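Local coordinates for meso-diaminopimelate dehydrogenase (Clostridium tetani, PDB 3WGY), which probably catalyses the NADP-dependent oxidative deamination of meso-diaminopimelate, here as a six-substitution variant holding the 2-oxo acid 4-methyl-2-oxovalerate, at residues G151-H156 and G169-I174; M199-V204 and D223-Y228; G246-G251 and N272-A277; R161-V166 and K212-D217. The protein carries 6 engineered substitutions. All blocks are in the same frame, centred on the assembly; numbering follows the deposited sequence.

Contact 1 (G151-H156 and G169-I174); sequences GVSLGH and GIQYII. Engineered in segment 151-156: Leu154 (natural residue Gln). Engineered in segment 169-174: Ile173 (natural residue Thr). With COI (2-oxo-4-methylpentanoic acid), chain C.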
loop_
_atom_site.group_PDB
_atom_site.type_symbol
_atom_site.label_atom_id
_atom_site.label_comp_id
_atom_site.label_asym_id
_atom_site.label_seq_id
_atom_site.Cartn_x
_atom_site.Cartn_y
_atom_site.Cartn_z
ATOM N N GLY B 151 -14.857 -15.294 -0.339
ATOM C CA GLY B 151 -14.308 -16.198 -1.320
ATOM C C GLY B 151 -14.518 -17.621 -0.864
ATOM O O GLY B 151 -14.885 -17.866 0.289
ATOM N N VAL B 152 -14.289 -18.566 -1.763
ATOM C CA VAL B 152 -14.481 -19.961 -1.464
ATOM C C VAL B 152 -13.284 -20.601 -0.775
ATOM O O VAL B 152 -12.137 -20.197 -0.978
ATOM C CB VAL B 152 -14.783 -20.746 -2.749
ATOM C CG1 VAL B 152 -15.110 -22.179 -2.398
ATOM C CG2 VAL B 152 -15.927 -20.093 -3.519
ATOM N N SER B 153 -13.571 -21.584 0.072
ATOM C CA SER B 153 -12.530 -22.336 0.761
ATOM C C SER B 153 -12.703 -23.753 0.237
ATOM O O SER B 153 -13.521 -24.516 0.744
ATOM C CB SER B 153 -12.744 -22.306 2.270
ATOM O OG SER B 153 -12.798 -20.973 2.740
ATOM N N LEU B 154 -11.937 -24.090 -0.794
ATOM C CA LEU B 154 -12.033 -25.406 -1.429
ATOM C C LEU B 154 -12.265 -26.553 -0.456
ATOM O O LEU B 154 -13.185 -27.355 -0.646
ATOM C CB LEU B 154 -10.784 -25.682 -2.279
ATOM C CG LEU B 154 -10.760 -26.962 -3.124
ATOM C CD1 LEU B 154 -10.336 -28.134 -2.258
ATOM C CD2 LEU B 154 -12.130 -27.208 -3.763
ATOM N N GLY B 155 -11.431 -26.628 0.575
ATOM C CA GLY B 155 -11.565 -27.688 1.551
ATOM C C GLY B 155 -12.979 -27.768 2.082
ATOM O O GLY B 155 -13.559 -28.849 2.164
ATOM N N HIS B 156 -13.537 -26.615 2.435
ATOM C CA HIS B 156 -14.886 -26.545 2.973
ATOM C C HIS B 156 -15.964 -27.053 2.016
ATOM O O HIS B 156 -16.934 -27.674 2.449
ATOM C CB HIS B 156 -15.194 -25.113 3.404
ATOM C CG HIS B 156 -14.377 -24.652 4.573
ATOM N ND1 HIS B 156 -12.997 -24.586 4.537
ATOM C CD2 HIS B 156 -14.745 -24.239 5.809
ATOM C CE1 HIS B 156 -12.554 -24.150 5.701
ATOM N NE2 HIS B 156 -13.592 -23.934 6.490
ATOM N N GLY B 169 -22.526 -28.548 -3.502
ATOM C CA GLY B 169 -22.571 -27.324 -2.729
ATOM C C GLY B 169 -21.297 -26.503 -2.782
ATOM O O GLY B 169 -20.295 -26.910 -3.362
ATOM N N ILE B 170 -21.347 -25.334 -2.162
ATOM C CA ILE B 170 -20.207 -24.432 -2.125
ATOM C C ILE B 170 -20.221 -23.648 -0.811
ATOM O O ILE B 170 -21.286 -23.363 -0.260
ATOM C CB ILE B 170 -20.261 -23.438 -3.319
ATOM C CG1 ILE B 170 -18.968 -22.615 -3.390
ATOM C CG2 ILE B 170 -21.456 -22.501 -3.157
ATOM C CD1 ILE B 170 -18.807 -21.829 -4.693
ATOM N N GLN B 171 -19.038 -23.314 -0.313
ATOM C CA GLN B 171 -18.900 -22.554 0.928
ATOM C C GLN B 171 -18.192 -21.231 0.651
ATOM O O GLN B 171 -17.411 -21.127 -0.294
ATOM C CB GLN B 171 -18.082 -23.352 1.965
ATOM C CG GLN B 171 -17.720 -22.564 3.241
ATOM C CD GLN B 171 -16.374 -21.838 3.170
ATOM O OE1 GLN B 171 -15.889 -21.489 2.092
ATOM N NE2 GLN B 171 -15.774 -21.594 4.335
ATOM N N TYR B 172 -18.482 -20.229 1.476
ATOM C CA TYR B 172 -17.862 -18.912 1.384
ATOM C C TYR B 172 -17.493 -18.451 2.787
ATOM O O TYR B 172 -18.267 -18.640 3.728
ATOM C CB TYR B 172 -18.828 -17.862 0.828
ATOM C CG TYR B 172 -19.236 -18.038 -0.610
ATOM C CD1 TYR B 172 -18.374 -17.690 -1.654
ATOM C CD2 TYR B 172 -20.495 -18.542 -0.931
ATOM C CE1 TYR B 172 -18.763 -17.839 -2.982
ATOM C CE2 TYR B 172 -20.891 -18.696 -2.247
ATOM C CZ TYR B 172 -20.023 -18.340 -3.267
ATOM O OH TYR B 172 -20.429 -18.479 -4.566
ATOM N N ILE B 173 -16.314 -17.859 2.929
ATOM C CA ILE B 173 -15.901 -17.300 4.208
ATOM C C ILE B 173 -16.154 -15.826 3.948
ATOM O O ILE B 173 -15.802 -15.315 2.881
ATOM C CB ILE B 173 -14.397 -17.519 4.515
ATOM C CG1 ILE B 173 -14.106 -19.011 4.704
ATOM C CG2 ILE B 173 -14.022 -16.767 5.787
ATOM C CD1 ILE B 173 -12.661 -19.341 5.099
ATOM N N ILE B 174 -16.781 -15.141 4.891
ATOM C CA ILE B 174 -17.083 -13.735 4.687
ATOM C C ILE B 174 -16.815 -12.907 5.928
ATOM O O ILE B 174 -17.207 -13.286 7.033
ATOM C CB ILE B 174 -18.570 -13.524 4.316
ATOM C CG1 ILE B 174 -18.976 -14.446 3.165
ATOM C CG2 ILE B 174 -18.808 -12.055 3.953
ATOM C CD1 ILE B 174 -20.456 -14.339 2.807
HETATM C C1 COI C . -9.785 -24.343 1.547
HETATM O O1 COI C . -10.767 -24.548 2.286
HETATM O O2 COI C . -9.753 -23.327 0.814
HETATM C C2 COI C . -8.614 -25.328 1.530
HETATM O O3 COI C . -8.602 -26.335 2.238
HETATM C C3 COI C . -7.468 -24.994 0.575
HETATM C C4 COI C . -7.632 -25.780 -0.728
HETATM C C5 COI C . -6.522 -25.389 -1.704
HETATM C C6 COI C . -7.555 -27.281 -0.437
#

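Contact 2 (M199-V204 and D223-Y228); sequences MVCYVV and DYFADY. Engineered in segment 199-204: Met199 (natural residue Arg).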
loop_
_atom_site.group_PDB
_atom_site.type_symbol
_atom_site.label_atom_id
_atom_site.label_comp_id
_atom_site.label_asym_id
_atom_site.label_seq_id
_atom_site.Cartn_x
_atom_site.Cartn_y
_atom_site.Cartn_z
ATOM N N MET B 199 -19.508 -17.973 7.896
ATOM C CA MET B 199 -19.463 -18.863 6.750
ATOM C C MET B 199 -20.857 -19.117 6.204
ATOM O O MET B 199 -21.794 -19.373 6.959
ATOM C CB MET B 199 -18.777 -20.175 7.131
ATOM C CG MET B 199 -17.259 -20.109 6.987
ATOM S SD MET B 199 -16.437 -21.537 7.697
ATOM C CE MET B 199 -14.892 -20.805 8.251
ATOM N N VAL B 200 -20.981 -19.020 4.886
ATOM C CA VAL B 200 -22.255 -19.220 4.216
ATOM C C VAL B 200 -22.126 -20.352 3.211
ATOM O O VAL B 200 -21.188 -20.396 2.404
ATOM C CB VAL B 200 -22.706 -17.935 3.482
ATOM C CG1 VAL B 200 -24.117 -18.118 2.900
ATOM C CG2 VAL B 200 -22.682 -16.757 4.445
ATOM N N CYS B 201 -23.069 -21.282 3.272
ATOM C CA CYS B 201 -23.058 -22.412 2.363
ATOM C C CYS B 201 -24.310 -22.408 1.510
ATOM O O CYS B 201 -25.376 -21.967 1.940
ATOM C CB CYS B 201 -22.990 -23.729 3.140
ATOM S SG CYS B 201 -21.521 -23.954 4.166
ATOM N N TYR B 202 -24.164 -22.881 0.281
ATOM C CA TYR B 202 -25.283 -22.991 -0.635
ATOM C C TYR B 202 -25.245 -24.454 -1.027
ATOM O O TYR B 202 -24.313 -24.908 -1.692
ATOM C CB TYR B 202 -25.092 -22.077 -1.844
ATOM C CG TYR B 202 -25.147 -20.609 -1.480
ATOM C CD1 TYR B 202 -24.037 -19.958 -0.935
ATOM C CD2 TYR B 202 -26.329 -19.879 -1.646
ATOM C CE1 TYR B 202 -24.102 -18.615 -0.566
ATOM C CE2 TYR B 202 -26.409 -18.546 -1.280
ATOM C CZ TYR B 202 -25.295 -17.917 -0.741
ATOM O OH TYR B 202 -25.386 -16.596 -0.374
ATOM N N VAL B 203 -26.263 -25.189 -0.601
ATOM C CA VAL B 203 -26.313 -26.618 -0.841
ATOM C C VAL B 203 -27.410 -27.142 -1.752
ATOM O O VAL B 203 -28.538 -26.669 -1.731
ATOM C CB VAL B 203 -26.421 -27.368 0.515
ATOM C CG1 VAL B 203 -26.637 -28.860 0.292
ATOM C CG2 VAL B 203 -25.172 -27.107 1.347
ATOM N N VAL B 204 -27.044 -28.129 -2.560
ATOM C CA VAL B 204 -27.977 -28.801 -3.447
ATOM C C VAL B 204 -28.202 -30.126 -2.720
ATOM O O VAL B 204 -27.309 -30.972 -2.663
ATOM C CB VAL B 204 -27.359 -29.078 -4.827
ATOM C CG1 VAL B 204 -28.390 -29.744 -5.729
ATOM C CG2 VAL B 204 -26.864 -27.771 -5.443
ATOM N N ASP B 223 -13.357 -28.656 12.944
ATOM C CA ASP B 223 -12.227 -28.285 12.097
ATOM C C ASP B 223 -12.634 -27.390 10.927
ATOM O O ASP B 223 -11.772 -26.790 10.288
ATOM C CB ASP B 223 -11.513 -29.532 11.547
ATOM C CG ASP B 223 -11.121 -30.520 12.639
ATOM O OD1 ASP B 223 -10.520 -30.092 13.646
ATOM O OD2 ASP B 223 -11.409 -31.727 12.481
ATOM N N TYR B 224 -13.934 -27.291 10.648
ATOM C CA TYR B 224 -14.394 -26.467 9.530
ATOM C C TYR B 224 -15.391 -25.361 9.857
ATOM O O TYR B 224 -15.109 -24.189 9.633
ATOM C CB TYR B 224 -15.006 -27.336 8.427
ATOM C CG TYR B 224 -14.041 -28.271 7.740
ATOM C CD1 TYR B 224 -13.664 -29.475 8.336
ATOM C CD2 TYR B 224 -13.525 -27.968 6.478
ATOM C CE1 TYR B 224 -12.803 -30.358 7.691
ATOM C CE2 TYR B 224 -12.662 -28.842 5.826
ATOM C CZ TYR B 224 -12.307 -30.037 6.437
ATOM O OH TYR B 224 -11.476 -30.925 5.793
ATOM N N PHE B 225 -16.551 -25.730 10.387
ATOM C CA PHE B 225 -17.591 -24.748 10.686
ATOM C C PHE B 225 -17.918 -24.507 12.157
ATOM O O PHE B 225 -18.373 -23.422 12.520
ATOM C CB PHE B 225 -18.883 -25.146 9.966
ATOM C CG PHE B 225 -18.740 -25.264 8.481
ATOM C CD1 PHE B 225 -18.808 -24.136 7.671
ATOM C CD2 PHE B 225 -18.523 -26.503 7.891
ATOM C CE1 PHE B 225 -18.660 -24.240 6.289
ATOM C CE2 PHE B 225 -18.373 -26.622 6.508
ATOM C CZ PHE B 225 -18.441 -25.487 5.706
ATOM N N ALA B 226 -17.702 -25.518 12.991
ATOM C CA ALA B 226 -17.995 -25.438 14.418
ATOM C C ALA B 226 -17.673 -24.096 15.080
ATOM O O ALA B 226 -18.490 -23.558 15.827
ATOM C CB ALA B 226 -17.273 -26.566 15.157
ATOM N N ASP B 227 -16.494 -23.550 14.802
ATOM C CA ASP B 227 -16.089 -22.285 15.405
ATOM C C ASP B 227 -16.693 -21.032 14.788
ATOM O O ASP B 227 -16.560 -19.951 15.357
ATOM C CB ASP B 227 -14.562 -22.150 15.383
ATOM C CG ASP B 227 -13.869 -23.175 16.265
ATOM O OD1 ASP B 227 -14.237 -23.282 17.451
ATOM O OD2 ASP B 227 -12.957 -23.871 15.773
ATOM N N TYR B 228 -17.362 -21.163 13.645
ATOM C CA TYR B 228 -17.943 -19.995 12.973
ATOM C C TYR B 228 -19.463 -19.994 12.879
ATOM O O TYR B 228 -20.085 -21.051 12.834
ATOM C CB TYR B 228 -17.403 -19.871 11.540
ATOM C CG TYR B 228 -15.896 -19.784 11.412
ATOM C CD1 TYR B 228 -15.091 -20.898 11.648
ATOM C CD2 TYR B 228 -15.277 -18.590 11.025
ATOM C CE1 TYR B 228 -13.716 -20.833 11.498
ATOM C CE2 TYR B 228 -13.903 -18.511 10.872
ATOM C CZ TYR B 228 -13.129 -19.639 11.109
ATOM O OH TYR B 228 -11.767 -19.585 10.945
#

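Contact 3 (G246-G251 and N272-A277); sequences GLSNGG and NLESSA. Engineered in segment 246-251: Ser248 (natural residue Pro), Asn249 (natural residue His). Engineered in segment 272-277: Ser276 (natural residue Asn).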
loop_
_atom_site.group_PDB
_atom_site.type_symbol
_atom_site.label_atom_id
_atom_site.label_comp_id
_atom_site.label_asym_id
_atom_site.label_seq_id
_atom_site.Cartn_x
_atom_site.Cartn_y
_atom_site.Cartn_z
ATOM N N GLY B 246 -17.661 -19.140 -8.033
ATOM C CA GLY B 246 -16.634 -19.106 -7.001
ATOM C C GLY B 246 -15.261 -18.598 -7.418
ATOM O O GLY B 246 -14.254 -18.997 -6.836
ATOM N N LEU B 247 -15.217 -17.704 -8.402
ATOM C CA LEU B 247 -13.947 -17.170 -8.890
ATOM C C LEU B 247 -13.594 -15.808 -8.295
ATOM O O LEU B 247 -12.536 -15.252 -8.598
ATOM C CB LEU B 247 -13.986 -17.051 -10.418
ATOM C CG LEU B 247 -14.430 -18.310 -11.174
ATOM C CD1 LEU B 247 -14.514 -18.009 -12.660
ATOM C CD2 LEU B 247 -13.458 -19.459 -10.904
ATOM N N SER B 248 -14.472 -15.276 -7.451
ATOM C CA SER B 248 -14.242 -13.975 -6.847
ATOM C C SER B 248 -13.681 -14.041 -5.429
ATOM O O SER B 248 -13.837 -15.038 -4.730
ATOM C CB SER B 248 -15.535 -13.170 -6.860
ATOM O OG SER B 248 -16.008 -13.029 -8.189
ATOM N N ASN B 249 -13.021 -12.966 -5.012
ATOM C CA ASN B 249 -12.436 -12.916 -3.680
ATOM C C ASN B 249 -12.023 -11.496 -3.309
ATOM O O ASN B 249 -12.191 -10.540 -4.082
ATOM C CB ASN B 249 -11.211 -13.839 -3.603
ATOM C CG ASN B 249 -11.157 -14.636 -2.298
ATOM O OD1 ASN B 249 -11.446 -14.113 -1.225
ATOM N ND2 ASN B 249 -10.772 -15.903 -2.393
ATOM N N GLY B 250 -11.470 -11.372 -2.114
ATOM C CA GLY B 250 -11.038 -10.081 -1.629
ATOM C C GLY B 250 -10.590 -10.211 -0.191
ATOM O O GLY B 250 -10.487 -11.316 0.351
ATOM N N GLY B 251 -10.324 -9.075 0.431
ATOM C CA GLY B 251 -9.888 -9.090 1.807
ATOM C C GLY B 251 -9.585 -7.686 2.257
ATOM O O GLY B 251 -9.667 -6.743 1.462
ATOM N N ASN B 272 -11.110 -5.965 -3.952
ATOM C CA ASN B 272 -12.421 -6.465 -4.352
ATOM C C ASN B 272 -12.173 -7.056 -5.736
ATOM O O ASN B 272 -12.137 -6.331 -6.732
ATOM C CB ASN B 272 -13.428 -5.320 -4.425
ATOM C CG ASN B 272 -14.840 -5.803 -4.725
ATOM O OD1 ASN B 272 -15.056 -6.961 -5.096
ATOM N ND2 ASN B 272 -15.807 -4.910 -4.575
ATOM N N LEU B 273 -12.010 -8.373 -5.799
ATOM C CA LEU B 273 -11.679 -9.034 -7.058
ATOM C C LEU B 273 -12.760 -9.912 -7.670
ATOM O O LEU B 273 -13.105 -10.956 -7.123
ATOM C CB LEU B 273 -10.414 -9.880 -6.856
ATOM C CG LEU B 273 -9.326 -9.256 -5.966
ATOM C CD1 LEU B 273 -8.281 -10.312 -5.602
ATOM C CD2 LEU B 273 -8.694 -8.073 -6.676
ATOM N N GLU B 274 -13.275 -9.505 -8.824
ATOM C CA GLU B 274 -14.299 -10.301 -9.494
ATOM C C GLU B 274 -13.645 -11.604 -9.957
ATOM O O GLU B 274 -14.291 -12.648 -10.045
ATOM C CB GLU B 274 -14.869 -9.540 -10.696
ATOM C CG GLU B 274 -16.100 -10.186 -11.318
ATOM C CD GLU B 274 -16.543 -9.497 -12.606
ATOM O OE1 GLU B 274 -16.579 -8.250 -12.632
ATOM O OE2 GLU B 274 -16.863 -10.205 -13.589
ATOM N N SER B 275 -12.349 -11.531 -10.235
ATOM C CA SER B 275 -11.585 -12.683 -10.682
ATOM C C SER B 275 -10.276 -12.789 -9.901
ATOM O O SER B 275 -9.264 -12.181 -10.267
ATOM C CB SER B 275 -11.293 -12.564 -12.177
ATOM O OG SER B 275 -10.572 -13.686 -12.643
ATOM N N SER B 276 -10.306 -13.569 -8.825
ATOM C CA SER B 276 -9.147 -13.758 -7.979
ATOM C C SER B 276 -7.915 -14.214 -8.746
ATOM O O SER B 276 -6.845 -13.630 -8.614
ATOM C CB SER B 276 -9.454 -14.782 -6.881
ATOM O OG SER B 276 -8.314 -14.977 -6.059
ATOM N N ALA B 277 -8.072 -15.256 -9.551
ATOM C CA ALA B 277 -6.957 -15.808 -10.318
ATOM C C ALA B 277 -6.295 -14.823 -11.275
ATOM O O ALA B 277 -5.066 -14.782 -11.382
ATOM C CB ALA B 277 -7.416 -17.045 -11.081
HETATM O O HOH W 1 -10.496 -16.860 -9.758
HETATM O O HOH W 2 -15.359 -10.021 -4.743
#

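Contact 4 (R161-V166 and K212-D217); sequences RRVQGV and KKIEQD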
loop_
_atom_site.group_PDB
_atom_site.type_symbol
_atom_site.label_atom_id
_atom_site.label_comp_id
_atom_site.label_asym_id
_atom_site.label_seq_id
_atom_site.Cartn_x
_atom_site.Cartn_y
_atom_site.Cartn_z
ATOM N N ARG B 161 -19.694 -31.531 0.815
ATOM C CA ARG B 161 -20.094 -32.656 -0.023
ATOM C C ARG B 161 -20.038 -34.003 0.700
ATOM O O ARG B 161 -20.655 -34.972 0.266
ATOM C CB ARG B 161 -19.225 -32.717 -1.279
ATOM C CG ARG B 161 -19.379 -31.539 -2.227
ATOM C CD ARG B 161 -18.802 -31.888 -3.595
ATOM N NE ARG B 161 -18.929 -30.793 -4.548
ATOM C CZ ARG B 161 -18.122 -29.739 -4.595
ATOM N NH1 ARG B 161 -17.110 -29.632 -3.738
ATOM N NH2 ARG B 161 -18.332 -28.788 -5.496
ATOM N N ARG B 162 -19.294 -34.064 1.796
ATOM C CA ARG B 162 -19.185 -35.295 2.574
ATOM C C ARG B 162 -20.417 -35.519 3.456
ATOM O O ARG B 162 -20.679 -36.639 3.899
ATOM C CB ARG B 162 -17.937 -35.250 3.462
ATOM C CG ARG B 162 -16.661 -35.745 2.799
ATOM C CD ARG B 162 -15.448 -35.355 3.625
ATOM N NE ARG B 162 -14.538 -34.516 2.853
ATOM C CZ ARG B 162 -13.799 -33.538 3.363
ATOM N NH1 ARG B 162 -13.857 -33.261 4.662
ATOM N NH2 ARG B 162 -12.997 -32.838 2.571
ATOM N N VAL B 163 -21.168 -34.450 3.705
ATOM C CA VAL B 163 -22.358 -34.524 4.552
ATOM C C VAL B 163 -23.503 -35.300 3.914
ATOM O O VAL B 163 -23.847 -35.086 2.748
ATOM C CB VAL B 163 -22.842 -33.106 4.943
ATOM C CG1 VAL B 163 -24.184 -33.177 5.675
ATOM C CG2 VAL B 163 -21.791 -32.440 5.822
ATOM N N GLN B 164 -24.090 -36.201 4.695
ATOM C CA GLN B 164 -25.194 -37.033 4.229
ATOM C C GLN B 164 -26.337 -36.150 3.755
ATOM O O GLN B 164 -26.747 -35.221 4.454
ATOM C CB GLN B 164 -25.676 -37.949 5.362
ATOM C CG GLN B 164 -24.590 -38.859 5.943
ATOM C CD GLN B 164 -24.344 -40.114 5.109
ATOM O OE1 GLN B 164 -23.304 -40.767 5.235
ATOM N NE2 GLN B 164 -25.312 -40.465 4.266
ATOM N N GLY B 165 -26.842 -36.430 2.558
ATOM C CA GLY B 165 -27.946 -35.654 2.024
ATOM C C GLY B 165 -27.544 -34.509 1.112
ATOM O O GLY B 165 -28.399 -33.888 0.480
ATOM N N VAL B 166 -26.247 -34.222 1.047
ATOM C CA VAL B 166 -25.739 -33.141 0.203
ATOM C C VAL B 166 -25.276 -33.637 -1.166
ATOM O O VAL B 166 -24.287 -34.355 -1.265
ATOM C CB VAL B 166 -24.548 -32.420 0.877
ATOM C CG1 VAL B 166 -23.896 -31.447 -0.107
ATOM C CG2 VAL B 166 -25.029 -31.681 2.120
ATOM N N LYS B 212 -33.148 -29.952 7.654
ATOM C CA LYS B 212 -32.762 -29.457 8.967
ATOM C C LYS B 212 -31.527 -30.206 9.471
ATOM O O LYS B 212 -30.664 -29.626 10.129
ATOM C CB LYS B 212 -33.917 -29.608 9.964
ATOM C CG LYS B 212 -33.711 -28.846 11.266
ATOM C CD LYS B 212 -33.573 -27.348 11.018
ATOM C CE LYS B 212 -33.302 -26.594 12.298
ATOM N NZ LYS B 212 -33.038 -25.160 12.024
ATOM N N LYS B 213 -31.433 -31.488 9.132
ATOM C CA LYS B 213 -30.317 -32.323 9.558
ATOM C C LYS B 213 -29.000 -32.002 8.838
ATOM O O LYS B 213 -27.914 -32.114 9.423
ATOM C CB LYS B 213 -30.679 -33.792 9.354
ATOM C CG LYS B 213 -29.846 -34.740 10.182
ATOM C CD LYS B 213 -30.717 -35.641 11.057
ATOM C CE LYS B 213 -31.525 -36.634 10.231
ATOM N NZ LYS B 213 -32.306 -37.582 11.091
ATOM N N ILE B 214 -29.091 -31.621 7.571
ATOM C CA ILE B 214 -27.899 -31.271 6.799
ATOM C C ILE B 214 -27.344 -29.976 7.373
ATOM O O ILE B 214 -26.140 -29.835 7.587
ATOM C CB ILE B 214 -28.243 -31.049 5.306
ATOM C CG1 ILE B 214 -28.568 -32.383 4.639
ATOM C CG2 ILE B 214 -27.087 -30.360 4.599
ATOM C CD1 ILE B 214 -29.070 -32.240 3.213
ATOM N N GLU B 215 -28.252 -29.042 7.632
ATOM C CA GLU B 215 -27.912 -27.741 8.181
ATOM C C GLU B 215 -27.137 -27.857 9.483
ATOM O O GLU B 215 -26.194 -27.100 9.728
ATOM C CB GLU B 215 -29.187 -26.945 8.435
ATOM C CG GLU B 215 -28.959 -25.504 8.813
ATOM C CD GLU B 215 -30.228 -24.846 9.288
ATOM O OE1 GLU B 215 -31.317 -25.384 8.992
ATOM O OE2 GLU B 215 -30.140 -23.794 9.949
ATOM N N GLN B 216 -27.538 -28.802 10.326
ATOM C CA GLN B 216 -26.871 -28.984 11.604
ATOM C C GLN B 216 -25.601 -29.821 11.491
ATOM O O GLN B 216 -24.684 -29.674 12.299
ATOM C CB GLN B 216 -27.853 -29.581 12.617
ATOM C CG GLN B 216 -29.087 -28.700 12.826
ATOM C CD GLN B 216 -28.732 -27.285 13.271
ATOM O OE1 GLN B 216 -28.150 -27.083 14.335
ATOM N NE2 GLN B 216 -29.083 -26.302 12.452
ATOM N N ASP B 217 -25.532 -30.692 10.489
ATOM C CA ASP B 217 -24.332 -31.492 10.294
ATOM C C ASP B 217 -23.210 -30.582 9.793
ATOM O O ASP B 217 -22.037 -30.779 10.116
ATOM C CB ASP B 217 -24.589 -32.600 9.279
ATOM C CG ASP B 217 -25.475 -33.689 9.835
ATOM O OD1 ASP B 217 -25.952 -33.528 10.980
ATOM O OD2 ASP B 217 -25.696 -34.694 9.136
HETATM O O HOH W 3 -27.399 -34.623 6.956
#

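Contact 1 (G151-H156 and G169-I174)
Gln171 sets its side-chain amide between Ser153 and His156 and has more surface covered by the contact than any other residue. CG stands anti to the backbone N (chi1 172°), and a bend at chi2 then turns the amide along segment 151-156. OE1 faces Ser153, where the backbone N approaches to 3.1 Å of it; the N-H...O angle of 131° marks this bond as weak. NE2 lies over one face of the His156 imidazole, 3.2 Å from CD2, with amide and ring planes 34° apart, so the two are tilted rather than flatly stacked. The ring's ND1 edge serves the ligand: ND1 donates to O1 of 2-oxo-4-methylpentanoic acid at 3.2 Å, with O1 in the ring plane. Gln171 is thus a second-shell residue packed behind a first-shell one. The fold element is the short edge strand 151-152 of a mixed sheet, running directly into helix 154-162, whose first turn lines the pocket. Gly151 pairs antiparallel with the engineered Ile173: Ile173 N to Gly151 O is 3.0 Å, whereas the return bond from Gly151 N is weak. Val152 follows, its CG2 resting 3.6 Å from Ile170 CD1 and 3.7 Å from Tyr172 CE1. Its other branch, CG1, lies 3.3 Å from Gln171 O, a buried carbonyl oxygen without a hydrogen-bond partner in the model, toward which the Val152 CA-H also points.

Contact 2 (M199-V204 and D223-Y228)
Two aromatic rings, Phe225 and Tyr228, receive the side chains of the engineered Met199 and of Cys201. The Phe225 ring has Met199 CB at its edge, in plane, and a sulfur obliquely placed on each side of that plane. Met199 SD is 4.4 Å from the ring centroid, 53° off the normal; Cys201 SG, across the plane from it, is also 4.4 Å from that centroid. Their closest ring atoms differ, CD1 for Met199 SD at 3.5 Å and CE1 for Cys201 SG at 3.6 Å. Tyr228 instead presents a face: Met199 CE sits above the ring centre, modelled too tightly for its exact height to be trusted, while SD is 4.5 Å from the centroid and 23° off the normal. Both Met199 pairs are Met-aromatic contacts. The methionine chain is extended at chi2 (170°), which carries SD past Phe225, and bent at chi3, which turns CE onto Tyr228. No hydrogen bond links the segments; the rings belong to the first and last residues of a type I turn, closed by Tyr228 N to Phe225 O at 2.7 Å. Strand 197-205 runs between strands 166-175 and 230-234, and its Met199 and Cys201 side chains meet two helices: His156 of helix 154-162 touches Met199 and turns edge-to-face with Phe225, while Ile218 of helix 211-219 packs against Cys201 and Phe225.

Contact 3 (G246-G251 and N272-A277)
The open end of the beta hairpin formed by strands 249-258 and 264-273 is fastened by the pair Asn249-Leu273 and, just beyond the strand ends, by bonds from Leu247 and Ser248 to the start of helix 276-296 and the residues before it. Asn249, engineered, and Leu273 form an antiparallel hydrogen-bonded pair: Asn249 N donates to Leu273 O at 2.9 Å, and Leu273 N returns to Asn249 O at 2.8 Å. Beyond the strand ends the bonding continues through a different set of atoms. The engineered Ser248 turns its hydroxyl back beside its own backbone N, anti to the carbonyl carbon, and OG donates to Glu274 O at 2.6 Å. The hydroxyl comes from the side of the carbonyl rather than along its axis, at a C=O...O angle of 115°, tilted 35° from the carbonyl plane. Leu247 O then takes the N-H of the engineered Ser276, 2.8 Å away and fairly straight at 162°. The same oxygen accepts from a water at 2.8 Å, which in turn accepts from Ala277 N, so two N-H groups of the helix's first turn are satisfied by one carbonyl, directly and through solvent. Ser275 holds the N-cap position of that helix. On the face bearing Asn249 and Leu273, Asn249 CB packs 3.8 Å from Ser276 CB, and Trp123 touches both Asn249 and Leu273. Asn272 and Leu273 also pair antiparallel with a strand of the second subunit, whose Lys264 N donates to Glu274 OE1.

Contact 4 (R161-V166 and K212-D217)
Ile214 and Asp217 of helix 211-219 pack on the type II turn from Val163 to Val166, which joins helix 154-162 to strand 166-175. Helix 211-219 is the connection of a beta-alpha-beta crossover between the adjacent parallel strands 197-205 and 230-234, and Ile214 also touches Phe234 of the latter. Three carbons of the Ile214 side chain reach separate parts of the turn. CG2, anti to the backbone N, meets Val166 CG2 at 3.5 Å, a tight methyl-methyl approach, and Val163 CG1 more loosely at 4.2 Å. CG1 lies 3.4 Å from Gln164 O. CD1, at the end of the extended branch, comes 3.3 Å from Gly165 O and rests against the backbone of that glycine. Gly165 has a positive phi of 95°, the backbone bend that a type II turn needs at its third residue, and the lack of a side chain there leaves room for CD1. The turn itself is closed by Val166 N to Val163 O at 3.1 Å. One helical turn later comes Asp217, its N bonded to Lys213 O within the helix. Its CB packs 3.7 Å from Val163 CG1, so the aliphatic root of the side chain belongs to the apolar patch while OD2 of its carboxylate bonds a water. That water bridges the two segments, donating to Asp217 OD2 at 2.8 Å and to Gln164 O at 2.7 Å.

Contacts 1 and 2 are direct neighbours, their centres about 8 Å apart, and share one sheet: Tyr172 N to Val200 O is 2.9 Å, and Gln171 NE2 packs 3.4 Å from Met199 CG. Contact 1 holds the pocket residues Ser153 to His156; in contact 2, the Tyr224 side chain is about 6 Å from the bound 2-oxo acid. Contact 3 approaches from the separate antiparallel sheet, with the Asn249 side chain about 8 Å from the ligand and Val152 CG2 3.7 Å from Gly246 CA. Contact 4 is farther along helix 154-162, its centre about 15 Å from that of contact 1, and touches contact 2 through Val166 and Val203.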